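Local coordinates for protein HAD superfamily hydrolase (Brucella suis biovar 1, PDB 6NQ4) that probably acts as a phosphatase of the haloacid dehalogenase superfamily, with a metal-binding active site at the ends of a parallel core sheet, at residues 221-225 with 257-261; 36-42 with 240-246; 119-124 with 147-153; 179-184 with 195-201. One frame throughout, in Å; residues are numbered along the deposited sequence. Where two conformers were deposited one is given.

Contact 1 (221-225 with 257-261)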
loop_
_atom_site.group_PDB
_atom_site.type_symbol
_atom_site.label_atom_id
_atom_site.label_comp_id
_atom_site.label_asym_id
_atom_site.label_seq_id
_atom_site.Cartn_x
_atom_site.Cartn_y
_atom_site.Cartn_z
ATOM N N TYR A 221 9.076 1.151 -3.796
ATOM C CA TYR A 221 9.369 1.423 -5.203
ATOM C C TYR A 221 10.624 0.701 -5.648
ATOM O O TYR A 221 10.673 0.180 -6.763
ATOM C CB TYR A 221 9.468 2.935 -5.460
ATOM C CG TYR A 221 8.106 3.566 -5.366
ATOM C CD1 TYR A 221 7.231 3.533 -6.450
ATOM C CD2 TYR A 221 7.645 4.091 -4.165
ATOM C CE1 TYR A 221 5.947 4.058 -6.353
ATOM C CE2 TYR A 221 6.373 4.588 -4.057
ATOM C CZ TYR A 221 5.526 4.573 -5.153
ATOM O OH TYR A 221 4.238 5.070 -5.054
ATOM N N GLU A 222 11.646 0.652 -4.789
ATOM C CA GLU A 222 12.851 -0.091 -5.142
ATOM C C GLU A 222 12.552 -1.577 -5.282
ATOM O O GLU A 222 13.109 -2.253 -6.158
ATOM C CB GLU A 222 13.952 0.181 -4.113
ATOM C CG GLU A 222 14.552 1.581 -4.248
ATOM C CD GLU A 222 15.525 1.933 -3.140
ATOM O OE1 GLU A 222 15.460 1.311 -2.060
ATOM O OE2 GLU A 222 16.358 2.843 -3.356
ATOM N N ALA A 223 11.656 -2.104 -4.439
ATOM C CA ALA A 223 11.279 -3.508 -4.558
ATOM C C ALA A 223 10.503 -3.761 -5.845
ATOM O O ALA A 223 10.731 -4.766 -6.533
ATOM C CB ALA A 223 10.471 -3.938 -3.339
ATOM N N ALA A 224 9.599 -2.844 -6.207
ATOM C CA ALA A 224 8.894 -2.968 -7.480
ATOM C C ALA A 224 9.860 -2.869 -8.662
ATOM O O ALA A 224 9.712 -3.595 -9.653
ATOM C CB ALA A 224 7.796 -1.900 -7.582
ATOM N N LEU A 225 10.858 -1.978 -8.575
ATOM C CA LEU A 225 11.852 -1.874 -9.638
ATOM C C LEU A 225 12.687 -3.147 -9.740
ATOM O O LEU A 225 12.948 -3.624 -10.848
ATOM C CB LEU A 225 12.731 -0.640 -9.422
ATOM C CG LEU A 225 13.795 -0.335 -10.482
ATOM C CD1 LEU A 225 13.129 -0.191 -11.836
ATOM C CD2 LEU A 225 14.574 0.925 -10.110
ATOM N N ASP A 257 8.175 11.168 -6.378
ATOM C CA ASP A 257 9.431 11.203 -5.626
ATOM C C ASP A 257 10.431 10.167 -6.134
ATOM O O ASP A 257 11.643 10.368 -6.004
ATOM C CB ASP A 257 9.165 10.975 -4.138
ATOM C CG ASP A 257 8.495 12.161 -3.462
ATOM O OD1 ASP A 257 8.413 13.256 -4.066
ATOM O OD2 ASP A 257 8.068 11.995 -2.301
ATOM N N PHE A 258 9.954 9.060 -6.703
ATOM C CA PHE A 258 10.834 8.051 -7.284
ATOM C C PHE A 258 11.226 8.386 -8.711
ATOM O O PHE A 258 12.071 7.691 -9.283
ATOM C CB PHE A 258 10.120 6.691 -7.248
ATOM C CG PHE A 258 11.029 5.501 -7.443
ATOM C CD1 PHE A 258 12.106 5.276 -6.598
ATOM C CD2 PHE A 258 10.771 4.586 -8.450
ATOM C CE1 PHE A 258 12.916 4.167 -6.771
ATOM C CE2 PHE A 258 11.570 3.465 -8.619
ATOM C CZ PHE A 258 12.641 3.255 -7.782
ATOM N N GLY A 259 10.649 9.432 -9.292
ATOM C CA GLY A 259 10.994 9.831 -10.640
ATOM C C GLY A 259 10.156 9.215 -11.740
ATOM O O GLY A 259 10.618 9.165 -12.885
ATOM N N LEU A 260 8.938 8.759 -11.442
ATOM C CA LEU A 260 8.063 8.136 -12.427
ATOM C C LEU A 260 6.936 9.073 -12.834
ATOM O O LEU A 260 6.408 9.833 -12.012
ATOM C CB LEU A 260 7.405 6.868 -11.866
ATOM C CG LEU A 260 8.334 5.881 -11.159
ATOM C CD1 LEU A 260 7.521 4.680 -10.674
ATOM C CD2 LEU A 260 9.497 5.439 -12.048
ATOM N N ASP A 261 6.552 8.983 -14.108
ATOM C CA ASP A 261 5.289 9.552 -14.563
ATOM C C ASP A 261 4.136 8.879 -13.826
ATOM O O ASP A 261 4.214 7.707 -13.437
ATOM C CB ASP A 261 5.110 9.300 -16.060
ATOM C CG ASP A 261 6.103 10.076 -16.932
ATOM O OD1 ASP A 261 6.845 10.965 -16.433
ATOM O OD2 ASP A 261 6.133 9.790 -18.148
#

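Contact 2 (36-42 with 240-246). With NA (sodium ion), chain H.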
loop_
_atom_site.group_PDB
_atom_site.type_symbol
_atom_site.label_atom_id
_atom_site.label_comp_id
_atom_site.label_asym_id
_atom_site.label_seq_id
_atom_site.Cartn_x
_atom_site.Cartn_y
_atom_site.Cartn_z
ATOM N N TYR A 36 5.602 3.222 -22.462
ATOM C CA TYR A 36 6.080 2.595 -21.231
ATOM C C TYR A 36 6.351 1.105 -21.421
ATOM O O TYR A 36 5.667 0.416 -22.185
ATOM C CB TYR A 36 5.079 2.810 -20.070
ATOM C CG TYR A 36 4.835 4.276 -19.813
ATOM C CD1 TYR A 36 5.760 5.039 -19.117
ATOM C CD2 TYR A 36 3.694 4.905 -20.302
ATOM C CE1 TYR A 36 5.556 6.381 -18.902
ATOM C CE2 TYR A 36 3.484 6.260 -20.096
ATOM C CZ TYR A 36 4.423 6.993 -19.397
ATOM O OH TYR A 36 4.221 8.333 -19.181
ATOM N N ASP A 37 7.370 0.612 -20.712
ATOM C CA ASP A 37 7.662 -0.814 -20.663
ATOM C C ASP A 37 7.115 -1.485 -19.416
ATOM O O ASP A 37 7.023 -2.717 -19.378
ATOM C CB ASP A 37 9.172 -1.061 -20.747
ATOM C CG ASP A 37 9.771 -0.580 -22.060
ATOM O OD1 ASP A 37 9.102 -0.699 -23.108
ATOM O OD2 ASP A 37 10.913 -0.078 -22.046
ATOM N N ALA A 38 6.736 -0.714 -18.404
ATOM C CA ALA A 38 6.213 -1.305 -17.189
ATOM C C ALA A 38 5.254 -0.336 -16.526
ATOM O O ALA A 38 5.297 0.877 -16.763
ATOM C CB ALA A 38 7.325 -1.651 -16.208
ATOM N N ILE A 39 4.399 -0.899 -15.673
ATOM C CA ILE A 39 3.422 -0.147 -14.906
ATOM C C ILE A 39 3.526 -0.592 -13.457
ATOM O O ILE A 39 3.645 -1.791 -13.182
ATOM C CB ILE A 39 2.006 -0.437 -15.448
ATOM C CG1 ILE A 39 1.782 0.303 -16.765
ATOM C CG2 ILE A 39 0.931 -0.088 -14.410
ATOM C CD1 ILE A 39 0.497 -0.110 -17.478
ATOM N N PHE A 40 3.505 0.373 -12.530
ATOM C CA PHE A 40 3.310 0.109 -11.102
ATOM C C PHE A 40 1.882 0.550 -10.793
ATOM O O PHE A 40 1.594 1.753 -10.783
ATOM C CB PHE A 40 4.285 0.916 -10.233
ATOM C CG PHE A 40 5.755 0.532 -10.353
ATOM C CD1 PHE A 40 6.185 -0.551 -11.109
ATOM C CD2 PHE A 40 6.709 1.297 -9.690
ATOM C CE1 PHE A 40 7.558 -0.862 -11.197
ATOM C CE2 PHE A 40 8.060 0.997 -9.765
ATOM C CZ PHE A 40 8.488 -0.084 -10.520
ATOM N N CYS A 41 0.983 -0.406 -10.559
ATOM C CA CYS A 41 -0.441 -0.106 -10.434
ATOM C C CYS A 41 -0.945 -0.364 -9.019
ATOM O O CYS A 41 -0.749 -1.450 -8.474
ATOM C CB CYS A 41 -1.259 -0.908 -11.452
ATOM S SG CYS A 41 -3.011 -0.415 -11.545
ATOM N N ASP A 42 -1.661 0.616 -8.478
ATOM C CA ASP A 42 -2.363 0.516 -7.205
ATOM C C ASP A 42 -3.415 -0.599 -7.251
ATOM O O ASP A 42 -3.929 -0.956 -8.315
ATOM C CB ASP A 42 -3.072 1.870 -7.060
ATOM C CG ASP A 42 -3.607 2.134 -5.707
ATOM O OD1 ASP A 42 -3.154 1.482 -4.751
ATOM O OD2 ASP A 42 -4.476 3.034 -5.615
ATOM N N ARG A 240 10.528 4.880 -18.445
ATOM C CA ARG A 240 9.751 3.812 -19.066
ATOM C C ARG A 240 8.762 3.132 -18.117
ATOM O O ARG A 240 8.182 2.099 -18.485
ATOM C CB ARG A 240 10.689 2.772 -19.685
ATOM C CG ARG A 240 11.699 3.358 -20.677
ATOM C CD ARG A 240 11.013 3.903 -21.928
ATOM N NE ARG A 240 10.226 2.873 -22.601
ATOM C CZ ARG A 240 9.546 3.057 -23.730
ATOM N NH1 ARG A 240 9.554 4.241 -24.332
ATOM N NH2 ARG A 240 8.855 2.054 -24.258
ATOM N N ILE A 241 8.541 3.682 -16.921
ATOM C CA ILE A 241 7.638 3.090 -15.938
ATOM C C ILE A 241 6.538 4.094 -15.618
ATOM O O ILE A 241 6.825 5.253 -15.295
ATOM C CB ILE A 241 8.380 2.676 -14.656
ATOM C CG1 ILE A 241 9.531 1.714 -14.983
ATOM C CG2 ILE A 241 7.407 2.038 -13.673
ATOM C CD1 ILE A 241 10.457 1.440 -13.800
ATOM N N LEU A 242 5.283 3.650 -15.705
ATOM C CA LEU A 242 4.122 4.464 -15.363
ATOM C C LEU A 242 3.541 4.025 -14.023
ATOM O O LEU A 242 3.175 2.856 -13.857
ATOM C CB LEU A 242 3.052 4.318 -16.445
ATOM C CG LEU A 242 1.768 5.132 -16.239
ATOM C CD1 LEU A 242 2.052 6.638 -16.267
ATOM C CD2 LEU A 242 0.732 4.719 -17.278
ATOM N N GLY A 243 3.414 4.964 -13.085
ATOM C CA GLY A 243 2.682 4.705 -11.845
ATOM C C GLY A 243 1.210 5.053 -12.015
ATOM O O GLY A 243 0.870 6.052 -12.638
ATOM N N ILE A 244 0.336 4.207 -11.468
ATOM C CA ILE A 244 -1.112 4.425 -11.517
ATOM C C ILE A 244 -1.678 4.319 -10.104
ATOM O O ILE A 244 -1.413 3.338 -9.407
ATOM C CB ILE A 244 -1.806 3.380 -12.412
ATOM C CG1 ILE A 244 -1.186 3.341 -13.812
ATOM C CG2 ILE A 244 -3.323 3.641 -12.465
ATOM C CD1 ILE A 244 -1.756 2.272 -14.704
ATOM N N GLY A 245 -2.499 5.284 -9.693
ATOM C CA GLY A 245 -3.149 5.147 -8.393
ATOM C C GLY A 245 -4.147 6.252 -8.135
ATOM O O GLY A 245 -4.228 7.235 -8.882
ATOM N N ASP A 246 -4.916 6.066 -7.060
ATOM C CA ASP A 246 -5.925 7.041 -6.660
ATOM C C ASP A 246 -5.586 7.780 -5.372
ATOM O O ASP A 246 -6.398 8.580 -4.900
ATOM C CB ASP A 246 -7.346 6.449 -6.624
ATOM C CG ASP A 246 -7.672 5.712 -5.320
ATOM O OD1 ASP A 246 -6.771 5.145 -4.691
ATOM O OD2 ASP A 246 -8.857 5.659 -4.939
HETATM NA NA NA H . -5.861 3.182 -3.614
HETATM O O HOH W 1 -4.048 4.667 -2.767
HETATM O O HOH W 2 -7.137 3.021 -1.499
#

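Contact 3 (119-124 with 147-153)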
loop_
_atom_site.group_PDB
_atom_site.type_symbol
_atom_site.label_atom_id
_atom_site.label_comp_id
_atom_site.label_asym_id
_atom_site.label_seq_id
_atom_site.Cartn_x
_atom_site.Cartn_y
_atom_site.Cartn_z
ATOM N N ILE A 119 8.613 -8.116 20.067
ATOM C CA ILE A 119 7.700 -7.228 19.355
ATOM C C ILE A 119 6.312 -7.291 19.971
ATOM O O ILE A 119 5.804 -8.377 20.265
ATOM C CB ILE A 119 7.620 -7.654 17.876
ATOM C CG1 ILE A 119 8.946 -7.341 17.183
ATOM C CG2 ILE A 119 6.407 -6.987 17.171
ATOM C CD1 ILE A 119 9.087 -8.002 15.810
ATOM N N PHE A 120 5.688 -6.116 20.139
ATOM C CA PHE A 120 4.271 -6.006 20.454
ATOM C C PHE A 120 3.505 -5.754 19.157
ATOM O O PHE A 120 3.738 -4.743 18.476
ATOM C CB PHE A 120 4.049 -4.865 21.445
ATOM C CG PHE A 120 2.610 -4.598 21.765
ATOM C CD1 PHE A 120 1.809 -5.573 22.359
ATOM C CD2 PHE A 120 2.053 -3.362 21.476
ATOM C CE1 PHE A 120 0.474 -5.295 22.669
ATOM C CE2 PHE A 120 0.729 -3.081 21.794
ATOM C CZ PHE A 120 -0.057 -4.045 22.383
ATOM N N HIS A 121 2.599 -6.668 18.824
ATOM C CA HIS A 121 1.819 -6.605 17.591
ATOM C C HIS A 121 0.533 -5.813 17.812
ATOM O O HIS A 121 -0.223 -6.097 18.751
ATOM C CB HIS A 121 1.469 -8.033 17.157
ATOM C CG HIS A 121 0.539 -8.117 15.985
ATOM N ND1 HIS A 121 0.928 -7.815 14.696
ATOM C CD2 HIS A 121 -0.758 -8.509 15.906
ATOM C CE1 HIS A 121 -0.088 -8.017 13.873
ATOM N NE2 HIS A 121 -1.121 -8.444 14.580
ATOM N N ILE A 122 0.280 -4.841 16.938
ATOM C CA ILE A 122 -1.007 -4.158 16.868
ATOM C C ILE A 122 -1.574 -4.486 15.494
ATOM O O ILE A 122 -1.042 -4.040 14.470
ATOM C CB ILE A 122 -0.891 -2.641 17.065
ATOM C CG1 ILE A 122 -0.197 -2.304 18.388
ATOM C CG2 ILE A 122 -2.295 -2.014 17.036
ATOM C CD1 ILE A 122 0.117 -0.814 18.545
ATOM N N GLY A 123 -2.646 -5.262 15.468
ATOM C CA GLY A 123 -3.272 -5.663 14.225
ATOM C C GLY A 123 -4.062 -6.936 14.433
ATOM O O GLY A 123 -4.073 -7.526 15.518
ATOM N N CYS A 124 -4.701 -7.376 13.356
ATOM C CA CYS A 124 -5.566 -8.541 13.485
ATOM C C CYS A 124 -4.761 -9.843 13.435
ATOM O O CYS A 124 -3.545 -9.852 13.207
ATOM C CB CYS A 124 -6.674 -8.505 12.433
ATOM S SG CYS A 124 -6.085 -8.771 10.768
ATOM N N VAL A 147 7.443 -2.085 18.498
ATOM C CA VAL A 147 6.049 -2.245 18.101
ATOM C C VAL A 147 5.991 -2.439 16.592
ATOM O O VAL A 147 6.707 -1.764 15.847
ATOM C CB VAL A 147 5.223 -1.002 18.497
ATOM C CG1 VAL A 147 3.790 -1.161 18.036
ATOM C CG2 VAL A 147 5.289 -0.772 20.000
ATOM N N VAL A 148 5.131 -3.350 16.139
ATOM C CA VAL A 148 4.787 -3.465 14.723
ATOM C C VAL A 148 3.287 -3.326 14.605
ATOM O O VAL A 148 2.534 -4.076 15.243
ATOM C CB VAL A 148 5.269 -4.791 14.120
ATOM C CG1 VAL A 148 4.830 -4.909 12.659
ATOM C CG2 VAL A 148 6.799 -4.892 14.219
ATOM N N CYS A 149 2.849 -2.368 13.801
ATOM C CA CYS A 149 1.431 -2.107 13.617
ATOM C C CYS A 149 1.062 -2.440 12.182
ATOM O O CYS A 149 1.478 -1.749 11.240
ATOM C CB CYS A 149 1.118 -0.652 13.937
ATOM S SG CYS A 149 -0.623 -0.237 13.718
ATOM N N THR A 150 0.271 -3.494 12.019
ATOM C CA THR A 150 -0.272 -3.847 10.712
ATOM C C THR A 150 -1.668 -3.288 10.496
ATOM O O THR A 150 -2.109 -3.215 9.349
ATOM C CB THR A 150 -0.340 -5.369 10.553
ATOM O OG1 THR A 150 -1.171 -5.914 11.590
ATOM C CG2 THR A 150 1.051 -5.990 10.616
ATOM N N GLY A 151 -2.359 -2.871 11.557
ATOM C CA GLY A 151 -3.726 -2.390 11.448
ATOM C C GLY A 151 -4.349 -2.309 12.829
ATOM O O GLY A 151 -3.657 -2.400 13.837
ATOM N N LEU A 152 -5.661 -2.146 12.863
ATOM C CA LEU A 152 -6.355 -2.164 14.146
ATOM C C LEU A 152 -6.705 -3.611 14.514
ATOM O O LEU A 152 -6.824 -4.480 13.648
ATOM C CB LEU A 152 -7.625 -1.295 14.098
ATOM C CG LEU A 152 -7.451 0.230 14.170
ATOM C CD1 LEU A 152 -6.628 0.807 13.012
ATOM C CD2 LEU A 152 -8.832 0.880 14.237
ATOM N N TYR A 153 -6.866 -3.871 15.818
ATOM C CA TYR A 153 -7.238 -5.219 16.262
ATOM C C TYR A 153 -8.572 -5.664 15.674
ATOM O O TYR A 153 -8.722 -6.822 15.258
ATOM C CB TYR A 153 -7.292 -5.306 17.788
ATOM C CG TYR A 153 -5.938 -5.186 18.438
ATOM C CD1 TYR A 153 -4.951 -6.139 18.200
ATOM C CD2 TYR A 153 -5.634 -4.118 19.283
ATOM C CE1 TYR A 153 -3.699 -6.036 18.785
ATOM C CE2 TYR A 153 -4.391 -4.002 19.863
ATOM C CZ TYR A 153 -3.419 -4.960 19.614
ATOM O OH TYR A 153 -2.188 -4.824 20.212
#

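Contact 4 (179-184 with 195-201). With EDO (1,2-ethanediol), chain C.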
loop_
_atom_site.group_PDB
_atom_site.type_symbol
_atom_site.label_atom_id
_atom_site.label_comp_id
_atom_site.label_asym_id
_atom_site.label_seq_id
_atom_site.Cartn_x
_atom_site.Cartn_y
_atom_site.Cartn_z
ATOM N N CYS A 179 5.290 0.847 11.032
ATOM C CA CYS A 179 3.964 0.911 10.427
ATOM C C CYS A 179 4.001 0.118 9.129
ATOM O O CYS A 179 4.715 0.500 8.192
ATOM C CB CYS A 179 3.579 2.361 10.130
ATOM S SG CYS A 179 2.012 2.522 9.221
ATOM N N ALA A 180 3.216 -0.965 9.064
ATOM C CA ALA A 180 3.221 -1.832 7.884
ATOM C C ALA A 180 2.272 -1.377 6.777
ATOM O O ALA A 180 2.268 -1.983 5.697
ATOM C CB ALA A 180 2.896 -3.286 8.264
ATOM N N ASN A 181 1.462 -0.338 7.009
ATOM C CA ASN A 181 0.535 0.163 5.994
ATOM C C ASN A 181 0.378 1.662 6.205
ATOM O O ASN A 181 -0.370 2.095 7.093
ATOM C CB ASN A 181 -0.816 -0.539 6.089
ATOM C CG ASN A 181 -1.840 0.046 5.147
ATOM O OD1 ASN A 181 -1.525 0.922 4.324
ATOM N ND2 ASN A 181 -3.087 -0.435 5.254
ATOM N N PRO A 182 1.025 2.487 5.372
ATOM C CA PRO A 182 0.929 3.950 5.516
ATOM C C PRO A 182 -0.456 4.543 5.297
ATOM O O PRO A 182 -0.646 5.708 5.677
ATOM C CB PRO A 182 1.891 4.468 4.426
ATOM C CG PRO A 182 2.805 3.360 4.148
ATOM C CD PRO A 182 2.031 2.097 4.368
ATOM N N ASP A 183 -1.391 3.834 4.658
ATOM C CA ASP A 183 -2.705 4.420 4.373
ATOM C C ASP A 183 -3.394 4.819 5.680
ATOM O O ASP A 183 -3.252 4.147 6.704
ATOM C CB ASP A 183 -3.624 3.398 3.683
ATOM C CG ASP A 183 -3.191 3.029 2.250
ATOM O OD1 ASP A 183 -2.246 3.630 1.701
ATOM O OD2 ASP A 183 -3.839 2.111 1.673
ATOM N N ILE A 184 -4.162 5.919 5.641
ATOM C CA ILE A 184 -4.962 6.305 6.802
ATOM C C ILE A 184 -6.274 5.532 6.836
ATOM O O ILE A 184 -6.683 5.012 7.882
ATOM C CB ILE A 184 -5.211 7.823 6.787
ATOM C CG1 ILE A 184 -3.888 8.583 6.723
ATOM C CG2 ILE A 184 -6.101 8.239 7.987
ATOM C CD1 ILE A 184 -2.933 8.212 7.811
ATOM N N CYS A 195 -6.837 2.297 8.974
ATOM C CA CYS A 195 -5.661 1.473 8.720
ATOM C C CYS A 195 -4.534 1.824 9.685
ATOM O O CYS A 195 -4.608 2.777 10.464
ATOM C CB CYS A 195 -5.161 1.690 7.296
ATOM S SG CYS A 195 -6.306 1.211 6.013
ATOM N N ALA A 196 -3.442 1.061 9.577
ATOM C CA ALA A 196 -2.292 1.245 10.456
ATOM C C ALA A 196 -1.756 2.666 10.397
ATOM O O ALA A 196 -1.261 3.183 11.404
ATOM C CB ALA A 196 -1.185 0.273 10.065
ATOM N N GLY A 197 -1.812 3.302 9.220
ATOM C CA GLY A 197 -1.273 4.641 9.073
ATOM C C GLY A 197 -1.954 5.654 9.970
ATOM O O GLY A 197 -1.339 6.649 10.373
ATOM N N ALA A 198 -3.241 5.447 10.265
ATOM C CA ALA A 198 -3.921 6.339 11.198
ATOM C C ALA A 198 -3.288 6.261 12.580
ATOM O O ALA A 198 -3.116 7.286 13.254
ATOM C CB ALA A 198 -5.390 5.947 11.269
ATOM N N LEU A 199 -2.930 5.052 13.020
ATOM C CA LEU A 199 -2.277 4.895 14.317
ATOM C C LEU A 199 -0.845 5.415 14.283
ATOM O O LEU A 199 -0.390 6.049 15.238
ATOM C CB LEU A 199 -2.319 3.431 14.754
ATOM C CG LEU A 199 -3.703 2.804 14.885
ATOM C CD1 LEU A 199 -3.614 1.385 15.472
ATOM C CD2 LEU A 199 -4.640 3.656 15.726
ATOM N N ALA A 200 -0.140 5.212 13.162
ATOM C CA ALA A 200 1.197 5.780 13.015
ATOM C C ALA A 200 1.158 7.300 13.067
ATOM O O ALA A 200 2.026 7.922 13.684
ATOM C CB ALA A 200 1.824 5.310 11.705
ATOM N N ARG A 201 0.147 7.918 12.435
ATOM C CA ARG A 201 0.059 9.374 12.449
ATOM C C ARG A 201 -0.144 9.877 13.867
ATOM O O ARG A 201 0.487 10.858 14.286
ATOM C CB ARG A 201 -1.086 9.852 11.546
ATOM C CG ARG A 201 -1.187 11.382 11.481
ATOM C CD ARG A 201 -2.124 11.851 10.390
ATOM N NE ARG A 201 -1.628 11.568 9.042
ATOM C CZ ARG A 201 -2.313 11.839 7.932
ATOM N NH1 ARG A 201 -3.514 12.394 8.021
ATOM N NH2 ARG A 201 -1.809 11.555 6.739
HETATM C C1 EDO C . -5.278 -2.471 2.160
HETATM O O1 EDO C . -5.354 -2.981 3.502
HETATM C C2 EDO C . -4.374 -1.242 2.134
HETATM O O2 EDO C . -4.917 -0.162 2.930
HETATM O O HOH W 3 -3.635 -1.437 8.010
#

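Contact 1 (221-225 with 257-261)
In the Rossmann-like core domain of this HAD-type protein, helix 218-232 lies against the end of helix 248-258, and the two meet chiefly through Tyr-221 and Phe-258. Helix 248-258 closes with a Schellman motif, in which Gly-259 takes a positive phi that suits a residue without a side chain, and the chain then turns through Leu-260 toward the next core strand. Phe-258, in the last turn, is the centrepiece. Its CG stands opposite the backbone N (chi1 -163°), which carries the ring across to the other helix. There the methylene of Tyr-221 sits over the middle of the ring face as a CH-pi contact, with CB of Tyr-221 3.5 Å from the ring centroid of Phe-258 and only 8° off the normal. The two aromatic side chains run past each other in opposite senses, and their rings form an oblique pair, with centroids 5.6 Å apart and planes at 34°. The methylene of Tyr-221 and the wholly hydrocarbon ring of Phe-258 suit this buried, apolar meeting. On the outer flank the aliphatic part of Glu-222 approaches Phe-258, its CG 4.0 Å from CE1 of that ring. Leu-260 reaches the tyrosine more loosely, its CD1 4.4 Å from CD1 of Tyr-221. Outside the two segments, Lys-238 makes a cation-pi contact with Phe-258 and hydrogen-bonds its carbonyl, while Phe-40 of the core sheet packs on both Tyr-221 and Leu-260. One turn along helix 218-232, Leu-225 meets the ring at its edge, with CD2 of Leu-225 3.8 Å from CZ of Phe-258.

Contact 2 (36-42 with 240-246)
Strands 38-41 and 241-245 run parallel, the axes of these short strands 4.5 Å apart at closest and 20° from each other in direction, pairing Ala-38 with Ile-241 through Cys-41 with Ile-244; a ladder of hydrogen bonds ends with Asp-42 N to Ile-244 O. Before the ladder, Arg-240 O accepts from both Asp-37 N and Ala-38 N. The bent Arg-240 side chain also grips Asp-37 side-on in a salt bridge: NH2 gives a nearly straight bond to OD1 of Asp-37 (3.0 Å, 170°) and NE a bond to OD2, both from above the carboxylate plane. On one sheet face, Ile-241 sets CG2 over the Phe-40 ring, 3.7 Å from its centroid. On the other, Leu-242 CB covers the Tyr-36 ring, whose hydroxyl bonds Asp-261, and Ile-39 CG2 meets Ile-244 CD1 at 3.6 Å. Gly-245, lacking a side chain, lets Asp-42 CB come within 3.5 Å of its CA. Beyond the strands, Asp-42 OD2 and Asp-246 OD1 each bind the sodium ion at 2.4 Å, joined by Trp-44 O and waters, while Asp-42 OD1 pairs with Lys-215. The shared cation probably offsets repulsion between these carboxylate oxygens, 3.3 Å apart, consistent with the metal-binding aspartates of HAD phosphatases, which usually hold magnesium.

Contact 3 (119-124 with 147-153)
Ile-122 O, at the end of strand 118-122, is held by the turn that follows the neighbouring strand: Thr-150 N donates to it at 2.8 Å, Gly-151 N adds a weak bond, and the CA-H of Cys-149 also points at it. This continues the parallel pairing of strands 118-122 and 146-149, where Ile-122 N gives an almost straight bond to Val-148 O (174°). Both chains then leave the sheet through glycines. Gly-123 passes so close to Thr-150, its CA 3.4 Å from OG1 of that residue, that only a residue without a side chain suits the place. Across this end lies Tyr-153, whose side chain sets out away from the strand, yet whose ring comes back beside Ile-122. Its OH donates to His-121 O at 2.8 Å, in the carbonyl plane on a lone pair, and so pins the turn to the strand it faces. Ile-122 CG2 packs over the face of the same tyrosine ring, 4.0 Å from CE2 of Tyr-153. With CG1 beside its own backbone N (chi1 -56°), Ile-122 also sends CD1 to Val-147 CG1, 3.7 Å away; branched residues fill such sheet faces well. On the other face Ile-119 CG2 meets Val-148 CG2 at 3.6 Å. There the His-121 ring is fixed at both nitrogens, by Tyr-131 at ND1 and by Cys-124 O, 3.1 Å from NE2 of His-121, while Thr-150 OG1 bonds Glu-127. The pair sits inside the five-stranded parallel sheet: Ile-122 and Val-147 lean on Phe-177 of the next strand and Leu-170 of helix 164-172, and Leu-199 of helix 196-205 packs against Ile-122 and Cys-149.

Contact 4 (179-184 with 195-201)
Gly-197, in the first turn of helix 196-205, is the tight spot of this contact, with the chain of Asn-181, Pro-182 and Asp-183 wrapped round it. Pro-182 O lies 3.6 Å from CA of Gly-197, and with the surrounding carbonyls this close, glycine, without a side chain, suits the place. Small residues continue the seam: Cys-179 SG rests on the methyl of Ala-200, 3.7 Å from its CB, and Ala-196 CB lies against Asn-181 O. Ile-184 closes the far end by doubling back, so that its CD1 comes 3.4 Å from Gly-197 O, while its own carbonyl takes Cys-195 N at 2.9 Å. The opposite character appears at the edges. Arg-201, an exposed residue, bends at chi3 and lays one face of its guanidinium over CG1 and CD1 of Ile-184, a flat cover rather than a polar bond. On another side Asn-181 and Asp-183 face a bound 1,2-ethanediol, probably from the crystallisation liquor. Asn-181 is held as an Asx turn, its OD1 accepting from Asp-183 N at 2.9 Å with the donor well above the carbonyl plane. Having CG opposite its backbone N (chi1 174°) sends the amide toward the diol. ND2 gives one hydrogen to the diol O2, 3.0 Å away, and the other to a water that also accepts from Ala-196 N. The diol hydroxyl in turn donates to Asp-183 OD2, whose sister oxygen bonds Asn-76. Amide and carboxylate thus offer donor and acceptor side by side to a small polar guest, with a phosphate ion, probably also from the crystallisation liquor, close to Asp-183.

How the contacts relate
Contacts 1 and 2 belong to the six-stranded parallel core, their centres 9 Å apart; they touch where Phe-40 packs on Ala-224 and where Asp-261 bonds Tyr-36 and Gly-243. Contacts 3 and 4, with centres 10 Å apart, belong to the five-stranded domain and join through Cys-149 O and Ala-180 N. Contact 2 pairs strands about 200 residues apart in sequence, and contacts 3 and 4 lie in succession between them, before contact 1 opens, consistent with a C2-type cap inserted into a HAD core, as in NagD-like relatives. Contacts 2 and 4 have centres 23 Å apart, yet nearest atoms about 6 Å apart, which brings the probable cap's Asn-181 to Ile-184 turn close to the metal site.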